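VMB-1 (PDB 6JV4) is a subclass B1 metallo-beta-lactamase that uses zinc and probably hydrolyses beta-lactam antibiotics to substituted beta-amino acids, a route to antibiotic resistance. Local coordinates at residues D132-H144 and V150-F164. Numbering follows the deposited sequence.
With ZN (zinc ion), chain E; ZN (zinc ion), chain F.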
ATOM      1  N   ASP A 132      -7.318   2.459  15.541  1.00 18.78           N
ATOM      2  CA  ASP A 132      -8.142   1.613  16.450  1.00 21.14           C
ATOM      3  C   ASP A 132      -9.559   1.447  15.892  1.00 19.22           C
ATOM      4  O   ASP A 132     -10.254   2.449  15.733  1.00 18.90           O
ATOM      5  CB  ASP A 132      -8.143   2.195  17.868  1.00 25.78           C
ATOM      6  CG  ASP A 132      -6.814   1.997  18.587  1.00 34.70           C
ATOM      7  OD1 ASP A 132      -6.036   1.074  18.193  1.00 40.58           O
ATOM      8  OD2 ASP A 132      -6.552   2.748  19.554  1.00 44.45           O
ATOM      9  N   GLY A 133      -9.940   0.205  15.580  1.00 20.25           N
ATOM     10  CA  GLY A 133     -11.278  -0.180  15.089  1.00 19.80           C
ATOM     11  C   GLY A 133     -11.491   0.127  13.610  1.00 19.12           C
ATOM     12  O   GLY A 133     -12.644  -0.037  13.128  1.00 21.11           O
ATOM     13  N   VAL A 134     -10.475   0.652  12.920  1.00 14.44           N
ATOM     14  CA  VAL A 134     -10.670   1.243  11.561  1.00 12.27           C
ATOM     15  C   VAL A 134      -9.700   0.605  10.559  1.00 11.25           C
ATOM     16  O   VAL A 134     -10.083   0.471   9.408  1.00 11.92           O
ATOM     17  CB  VAL A 134     -10.490   2.767  11.600  1.00 12.35           C
ATOM     18  CG1 VAL A 134     -10.599   3.429  10.234  1.00 12.54           C
ATOM     19  CG2 VAL A 134     -11.530   3.353  12.546  1.00 13.53           C
ATOM     20  N   ALA A 135      -8.451   0.398  10.950  1.00 10.11           N
ATOM     21  CA  ALA A 135      -7.422  -0.095  10.008  1.00 10.48           C
ATOM     22  C   ALA A 135      -6.474  -1.047  10.716  1.00 10.67           C
ATOM     23  O   ALA A 135      -5.821  -0.629  11.685  1.00 12.19           O
ATOM     24  CB  ALA A 135      -6.689   1.025   9.338  1.00 10.68           C
ATOM     25  N   SER A 136      -6.340  -2.261  10.158  1.00 10.75           N
ATOM     26  CA  SER A 136      -5.533  -3.359  10.718  1.00 10.88           C
ATOM     27  C   SER A 136      -4.443  -3.753   9.729  1.00 10.94           C
ATOM     28  O   SER A 136      -4.793  -4.091   8.599  1.00 10.55           O
ATOM     29  CB  SER A 136      -6.402  -4.568  11.013  1.00 13.64           C
ATOM     30  OG  SER A 136      -7.485  -4.151  11.844  1.00 20.78           O
ATOM     31  N   VAL A 137      -3.208  -3.728  10.172  1.00  9.54           N
ATOM     32  CA  VAL A 137      -2.051  -4.234   9.375  1.00  9.10           C
ATOM     33  C   VAL A 137      -1.920  -5.729   9.553  1.00  9.27           C
ATOM     34  O   VAL A 137      -2.070  -6.266  10.690  1.00  9.49           O
ATOM     35  CB  VAL A 137      -0.767  -3.525   9.816  1.00  9.27           C
ATOM     36  CG1 VAL A 137       0.473  -4.221   9.275  1.00  9.83           C
ATOM     37  CG2 VAL A 137      -0.803  -2.072   9.400  1.00  9.73           C
ATOM     38  N   PHE A 138      -1.692  -6.437   8.462  1.00  8.66           N
ATOM     39  CA  PHE A 138      -1.411  -7.877   8.506  1.00  7.78           C
ATOM     40  C   PHE A 138      -0.181  -8.162   7.654  1.00  8.20           C
ATOM     41  O   PHE A 138      -0.156  -7.759   6.497  1.00  7.45           O
ATOM     42  CB  PHE A 138      -2.576  -8.717   8.006  1.00  8.02           C
ATOM     43  CG  PHE A 138      -2.309 -10.197   7.958  1.00  8.20           C
ATOM     44  CD1 PHE A 138      -2.031 -10.922   9.106  1.00  9.09           C
ATOM     45  CD2 PHE A 138      -2.387 -10.902   6.778  1.00  8.23           C
ATOM     46  CE1 PHE A 138      -1.820 -12.294   9.061  1.00  9.85           C
ATOM     47  CE2 PHE A 138      -2.232 -12.273   6.734  1.00  8.64           C
ATOM     48  CZ  PHE A 138      -1.926 -12.985   7.879  1.00  9.32           C
ATOM     49  N   TYR A 139       0.815  -8.824   8.234  1.00  7.46           N
ATOM     50  CA  TYR A 139       1.978  -9.326   7.468  1.00  8.06           C
ATOM     51  C   TYR A 139       1.726 -10.772   7.059  1.00  8.22           C
ATOM     52  O   TYR A 139       1.755 -11.674   7.928  1.00  8.35           O
ATOM     53  CB  TYR A 139       3.253  -9.285   8.308  1.00  8.09           C
ATOM     54  CG  TYR A 139       4.430  -9.824   7.541  1.00  8.23           C
ATOM     55  CD1 TYR A 139       4.834  -9.285   6.333  1.00  8.24           C
ATOM     56  CD2 TYR A 139       5.148 -10.903   8.036  1.00  8.60           C
ATOM     57  CE1 TYR A 139       5.929  -9.784   5.641  1.00  8.17           C
ATOM     58  CE2 TYR A 139       6.211 -11.440   7.335  1.00  8.88           C
ATOM     59  CZ  TYR A 139       6.614 -10.891   6.125  1.00  8.62           C
ATOM     60  OH  TYR A 139       7.673 -11.480   5.458  1.00  8.74           O
ATOM     61  N   PRO A 140       1.546 -11.057   5.748  1.00  8.03           N
ATOM     62  CA  PRO A 140       1.198 -12.416   5.299  1.00  8.90           C
ATOM     63  C   PRO A 140       2.407 -13.319   5.014  1.00  9.37           C
ATOM     64  O   PRO A 140       2.256 -14.493   4.747  1.00  9.91           O
ATOM     65  CB  PRO A 140       0.422 -12.071   4.016  1.00  8.52           C
ATOM     66  CG  PRO A 140       1.197 -10.936   3.436  1.00  8.48           C
ATOM     67  CD  PRO A 140       1.487 -10.084   4.644  1.00  8.52           C
ATOM     68  N   GLY A 141       3.604 -12.730   5.012  1.00  8.77           N
ATOM     69  CA  GLY A 141       4.812 -13.373   4.513  1.00  8.72           C
ATOM     70  C   GLY A 141       5.311 -12.719   3.238  1.00  8.26           C
ATOM     71  O   GLY A 141       4.659 -11.802   2.702  1.00  7.57           O
ATOM     72  N   ALA A 142       6.433 -13.211   2.721  1.00  7.79           N
ATOM     73  CA  ALA A 142       7.050 -12.601   1.518  1.00  8.23           C
ATOM     74  C   ALA A 142       6.194 -12.789   0.269  1.00  8.25           C
ATOM     75  O   ALA A 142       5.473 -13.832   0.129  1.00  8.10           O
ATOM     76  CB  ALA A 142       8.420 -13.198   1.379  1.00  9.04           C
ATOM     77  N   GLY A 143       6.302 -11.851  -0.662  1.00  8.05           N
ATOM     78  CA  GLY A 143       5.713 -11.997  -2.004  1.00  8.22           C
ATOM     79  C   GLY A 143       6.410 -11.071  -2.962  1.00  8.12           C
ATOM     80  O   GLY A 143       7.526 -11.372  -3.417  1.00  7.74           O
ATOM     81  N   HIS A 144       5.790  -9.953  -3.236  1.00  8.18           N
ATOM     82  CA  HIS A 144       6.401  -8.884  -4.059  1.00  7.78           C
ATOM     83  C   HIS A 144       7.751  -8.470  -3.459  1.00  7.60           C
ATOM     84  O   HIS A 144       8.728  -8.234  -4.228  1.00  6.96           O
ATOM     85  CB  HIS A 144       5.431  -7.735  -4.163  1.00  8.95           C
ATOM     86  CG  HIS A 144       6.051  -6.520  -4.758  1.00  9.07           C
ATOM     87  ND1 HIS A 144       6.391  -6.464  -6.093  1.00  9.43           N
ATOM     88  CD2 HIS A 144       6.450  -5.354  -4.210  1.00  9.51           C
ATOM     89  CE1 HIS A 144       6.896  -5.260  -6.329  1.00  9.59           C
ATOM     90  NE2 HIS A 144       6.936  -4.563  -5.227  1.00  9.29           N
ATOM     91  N   VAL A 150      -0.343  -5.954   4.116  1.00  6.63           N
ATOM     92  CA  VAL A 150      -1.649  -5.496   3.622  1.00  6.31           C
ATOM     93  C   VAL A 150      -2.343  -4.764   4.772  1.00  6.84           C
ATOM     94  O   VAL A 150      -1.968  -4.944   5.948  1.00  7.25           O
ATOM     95  CB  VAL A 150      -2.481  -6.668   3.077  1.00  6.02           C
ATOM     96  CG1 VAL A 150      -1.762  -7.365   1.924  1.00  6.28           C
ATOM     97  CG2 VAL A 150      -2.891  -7.641   4.179  1.00  6.30           C
ATOM     98  N   VAL A 151      -3.350  -3.998   4.405  1.00  7.36           N
ATOM     99  CA  VAL A 151      -4.087  -3.207   5.412  1.00  7.65           C
ATOM    100  C   VAL A 151      -5.563  -3.446   5.178  1.00  7.59           C
ATOM    101  O   VAL A 151      -6.028  -3.244   4.056  1.00  8.14           O
ATOM    102  CB  VAL A 151      -3.727  -1.724   5.368  1.00  7.72           C
ATOM    103  CG1 VAL A 151      -4.413  -0.997   6.526  1.00  8.79           C
ATOM    104  CG2 VAL A 151      -2.215  -1.528   5.392  1.00  7.94           C
ATOM    105  N   TRP A 152      -6.254  -3.879   6.224  1.00  8.38           N
ATOM    106  CA  TRP A 152      -7.695  -4.184   6.207  1.00  8.28           C
ATOM    107  C   TRP A 152      -8.506  -3.090   6.860  1.00  8.58           C
ATOM    108  O   TRP A 152      -8.115  -2.658   7.920  1.00  9.46           O
ATOM    109  CB  TRP A 152      -7.912  -5.495   6.958  1.00  8.54           C
ATOM    110  CG  TRP A 152      -9.332  -5.954   7.127  1.00  9.28           C
ATOM    111  CD1 TRP A 152      -9.903  -6.240   8.333  1.00 10.00           C
ATOM    112  CD2 TRP A 152     -10.303  -6.326   6.128  1.00  9.96           C
ATOM    113  NE1 TRP A 152     -11.171  -6.740   8.159  1.00  9.76           N
ATOM    114  CE2 TRP A 152     -11.451  -6.785   6.815  1.00  9.72           C
ATOM    115  CE3 TRP A 152     -10.338  -6.326   4.725  1.00  9.88           C
ATOM    116  CZ2 TRP A 152     -12.561  -7.304   6.146  1.00 10.26           C
ATOM    117  CZ3 TRP A 152     -11.455  -6.779   4.066  1.00 10.70           C
ATOM    118  CH2 TRP A 152     -12.566  -7.278   4.766  1.00 10.82           C
ATOM    119  N   LEU A 153      -9.577  -2.652   6.203  1.00  8.20           N
ATOM    120  CA  LEU A 153     -10.485  -1.614   6.731  1.00  9.06           C
ATOM    121  C   LEU A 153     -11.792  -2.344   7.031  1.00  9.86           C
ATOM    122  O   LEU A 153     -12.585  -2.575   6.130  1.00 10.49           O
ATOM    123  CB  LEU A 153     -10.666  -0.518   5.686  1.00  9.90           C
ATOM    124  CG  LEU A 153      -9.388   0.124   5.160  1.00 10.19           C
ATOM    125  CD1 LEU A 153      -9.704   1.284   4.202  1.00 11.44           C
ATOM    126  CD2 LEU A 153      -8.481   0.564   6.260  1.00 10.43           C
ATOM    127  N   PRO A 154     -11.975  -2.831   8.279  1.00 10.48           N
ATOM    128  CA  PRO A 154     -13.073  -3.728   8.590  1.00 11.97           C
ATOM    129  C   PRO A 154     -14.444  -3.072   8.391  1.00 12.21           C
ATOM    130  O   PRO A 154     -15.401  -3.803   8.071  1.00 14.17           O
ATOM    131  CB  PRO A 154     -12.793  -4.097  10.072  1.00 12.06           C
ATOM    132  CG  PRO A 154     -11.952  -2.977  10.616  1.00 12.30           C
ATOM    133  CD  PRO A 154     -11.052  -2.686   9.420  1.00 11.87           C
ATOM    134  N   ASN A 155     -14.573  -1.763   8.609  1.00 12.12           N
ATOM    135  CA  ASN A 155     -15.911  -1.115   8.491  1.00 14.12           C
ATOM    136  C   ASN A 155     -16.405  -1.173   7.049  1.00 15.84           C
ATOM    137  O   ASN A 155     -17.628  -1.357   6.857  1.00 18.52           O
ATOM    138  CB  ASN A 155     -15.911   0.299   9.067  1.00 14.63           C
ATOM    139  CG  ASN A 155     -15.529   0.269  10.526  1.00 17.53           C
ATOM    140  OD1 ASN A 155     -16.106  -0.508  11.276  1.00 20.67           O
ATOM    141  ND2 ASN A 155     -14.563   1.058  10.939  1.00 21.74           N
ATOM    142  N   GLU A 156     -15.532  -0.990   6.054  1.00 12.00           N
ATOM    143  CA  GLU A 156     -15.915  -0.925   4.624  1.00 12.18           C
ATOM    144  C   GLU A 156     -15.610  -2.227   3.859  1.00 11.04           C
ATOM    145  O   GLU A 156     -15.977  -2.311   2.657  1.00 12.07           O
ATOM    146  CB  GLU A 156     -15.094   0.184   3.975  1.00 12.14           C
ATOM    147  CG  GLU A 156     -15.339   1.546   4.567  1.00 12.83           C
ATOM    148  CD  GLU A 156     -14.642   1.962   5.845  1.00 14.50           C
ATOM    149  OE1 GLU A 156     -13.768   1.218   6.349  1.00 15.09           O
ATOM    150  OE2 GLU A 156     -15.034   3.024   6.374  1.00 15.01           O
ATOM    151  N   LYS A 157     -14.940  -3.166   4.484  1.00 10.03           N
ATOM    152  CA  LYS A 157     -14.480  -4.446   3.892  1.00 10.37           C
ATOM    153  C   LYS A 157     -13.592  -4.104   2.686  1.00 10.17           C
ATOM    154  O   LYS A 157     -13.660  -4.778   1.636  1.00 10.87           O
ATOM    155  CB  LYS A 157     -15.655  -5.339   3.488  1.00 11.46           C
ATOM    156  CG  LYS A 157     -16.723  -5.562   4.564  1.00 12.03           C
ATOM    157  CD  LYS A 157     -16.127  -6.201   5.779  1.00 13.18           C
ATOM    158  CE  LYS A 157     -17.129  -6.460   6.893  1.00 14.82           C
ATOM    159  NZ  LYS A 157     -17.586  -5.184   7.481  1.00 14.91           N
ATOM    160  N   ILE A 158     -12.717  -3.125   2.879  1.00  9.60           N
ATOM    161  CA  ILE A 158     -11.705  -2.768   1.853  1.00  9.06           C
ATOM    162  C   ILE A 158     -10.388  -3.379   2.277  1.00  8.44           C
ATOM    163  O   ILE A 158      -9.908  -3.077   3.396  1.00  8.92           O
ATOM    164  CB  ILE A 158     -11.604  -1.266   1.653  1.00  9.05           C
ATOM    165  CG1 ILE A 158     -12.908  -0.712   1.085  1.00  9.71           C
ATOM    166  CG2 ILE A 158     -10.380  -0.937   0.779  1.00  8.97           C
ATOM    167  CD1 ILE A 158     -12.999   0.777   1.098  1.00 11.23           C
ATOM    168  N   LEU A 159      -9.776  -4.125   1.373  1.00  7.87           N
ATOM    169  CA  LEU A 159      -8.435  -4.664   1.640  1.00  8.47           C
ATOM    170  C   LEU A 159      -7.446  -3.918   0.746  1.00  7.83           C
ATOM    171  O   LEU A 159      -7.568  -4.037  -0.506  1.00  8.04           O
ATOM    172  CB  LEU A 159      -8.404  -6.156   1.311  1.00  8.73           C
ATOM    173  CG  LEU A 159      -7.015  -6.769   1.479  1.00  9.60           C
ATOM    174  CD1 LEU A 159      -6.595  -6.716   2.943  1.00  9.85           C
ATOM    175  CD2 LEU A 159      -7.037  -8.221   0.963  1.00 11.13           C
ATOM    176  N   PHE A 160      -6.548  -3.140   1.332  1.00  7.04           N
ATOM    177  CA  PHE A 160      -5.397  -2.537   0.592  1.00  6.84           C
ATOM    178  C   PHE A 160      -4.308  -3.581   0.459  1.00  6.77           C
ATOM    179  O   PHE A 160      -3.666  -3.978   1.428  1.00  6.53           O
ATOM    180  CB  PHE A 160      -4.827  -1.285   1.261  1.00  6.68           C
ATOM    181  CG  PHE A 160      -3.762  -0.656   0.408  1.00  6.85           C
ATOM    182  CD1 PHE A 160      -4.121   0.031  -0.736  1.00  7.05           C
ATOM    183  CD2 PHE A 160      -2.422  -0.813   0.712  1.00  6.49           C
ATOM    184  CE1 PHE A 160      -3.151   0.588  -1.561  1.00  7.35           C
ATOM    185  CE2 PHE A 160      -1.448  -0.289  -0.130  1.00  6.84           C
ATOM    186  CZ  PHE A 160      -1.805   0.395  -1.275  1.00  6.71           C
ATOM    187  N   GLY A 161      -4.159  -4.121  -0.745  1.00  6.96           N
ATOM    188  CA  GLY A 161      -3.189  -5.175  -1.048  1.00  7.17           C
ATOM    189  C   GLY A 161      -1.789  -4.649  -1.315  1.00  7.33           C
ATOM    190  O   GLY A 161      -0.793  -5.343  -1.045  1.00  7.81           O
ATOM    191  N   GLY A 162      -1.692  -3.412  -1.770  1.00  7.97           N
ATOM    192  CA  GLY A 162      -0.407  -2.852  -2.169  1.00  7.65           C
ATOM    193  C   GLY A 162       0.237  -3.688  -3.246  1.00  7.88           C
ATOM    194  O   GLY A 162      -0.477  -4.420  -3.998  1.00  8.34           O
ATOM    195  N   CYS A 163       1.552  -3.646  -3.356  1.00  8.08           N
ATOM    196  CA  CYS A 163       2.211  -4.326  -4.489  1.00  9.94           C
ATOM    197  C   CYS A 163       2.253  -5.842  -4.349  1.00  8.85           C
ATOM    198  O   CYS A 163       2.608  -6.507  -5.317  1.00  9.90           O
ATOM    199  CB  CYS A 163       3.566  -3.716  -4.755  1.00 11.56           C
ATOM    200  SG  CYS A 163       3.324  -2.007  -5.323  1.00 12.76           S
ATOM    201  N   PHE A 164       1.859  -6.387  -3.190  1.00  8.53           N
ATOM    202  CA  PHE A 164       1.624  -7.821  -2.986  1.00  8.01           C
ATOM    203  C   PHE A 164       0.461  -8.317  -3.837  1.00  7.47           C
ATOM    204  O   PHE A 164       0.394  -9.586  -4.059  1.00  6.49           O
ATOM    205  CB  PHE A 164       1.303  -8.003  -1.511  1.00  7.47           C
ATOM    206  CG  PHE A 164       1.067  -9.407  -1.031  1.00  7.34           C
ATOM    207  CD1 PHE A 164       2.126 -10.294  -0.918  1.00  7.40           C
ATOM    208  CD2 PHE A 164      -0.203  -9.808  -0.642  1.00  6.77           C
ATOM    209  CE1 PHE A 164       1.928 -11.574  -0.440  1.00  7.16           C
ATOM    210  CE2 PHE A 164      -0.406 -11.119  -0.236  1.00  7.50           C
ATOM    211  CZ  PHE A 164       0.659 -11.985  -0.093  1.00  7.26           C
TER
HETATM  212 ZN    ZN E 301       7.558  -2.646  -4.979  1.00 10.96          ZN
HETATM  213 ZN    ZN F 302       4.816  -1.249  -6.971  1.00 21.21          ZN
HETATM  214  O   HOH W   1     -12.681   0.442   8.677  1.00 11.50           O
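A135 CB packs against L153 CD2 at 3.6 Å and also meets V151 CG1, while V137 CG2 lies beside V151 CG2 on the same sheet face. On the face of S136, W152 and F138, V150 CG2 approaches the edge of the F138 ring and touches F138 CB at 4.0 Å. Farther along the chain, P140 lays CG over one face of the F164 ring in a CH-pi contact, 22° off the normal. With CG anti to the backbone N (chi1 169°), the H144 imidazole takes C163 CB over one face, 3.6 Å from CB to the ring centroid. H144 NE2 then binds one zinc at 2.0 Å, with H82 and H84, and C163 SG binds the other, with D86 and H205: the dinuclear active site of subclass B1 enzymes. Between the strands, S136 and W152 exchange both backbone N-H...O=C bonds, as do F138 and V150; the V137-V151 pair between them is non-hydrogen-bonded. Past the classic beta bulge at V134 and A135, N155 ND2 donates a bent bond (136°) to G133 O at 3.1 Å. One water bridges the strand end, donating to V134 O and E156 OE1 and accepting from N155 N. The hairpin of strands 135-138 and 150-153 lies inside a mixed sheet, flanked by strands 127-129 and 158-162. S136 OG bonds E129, helix 184-194 covers P140 and F164, whose ring stacks on W184, and L153 reaches strands 21-30 and 36-45 of the other sheet in the alpha-beta/beta-alpha sandwich.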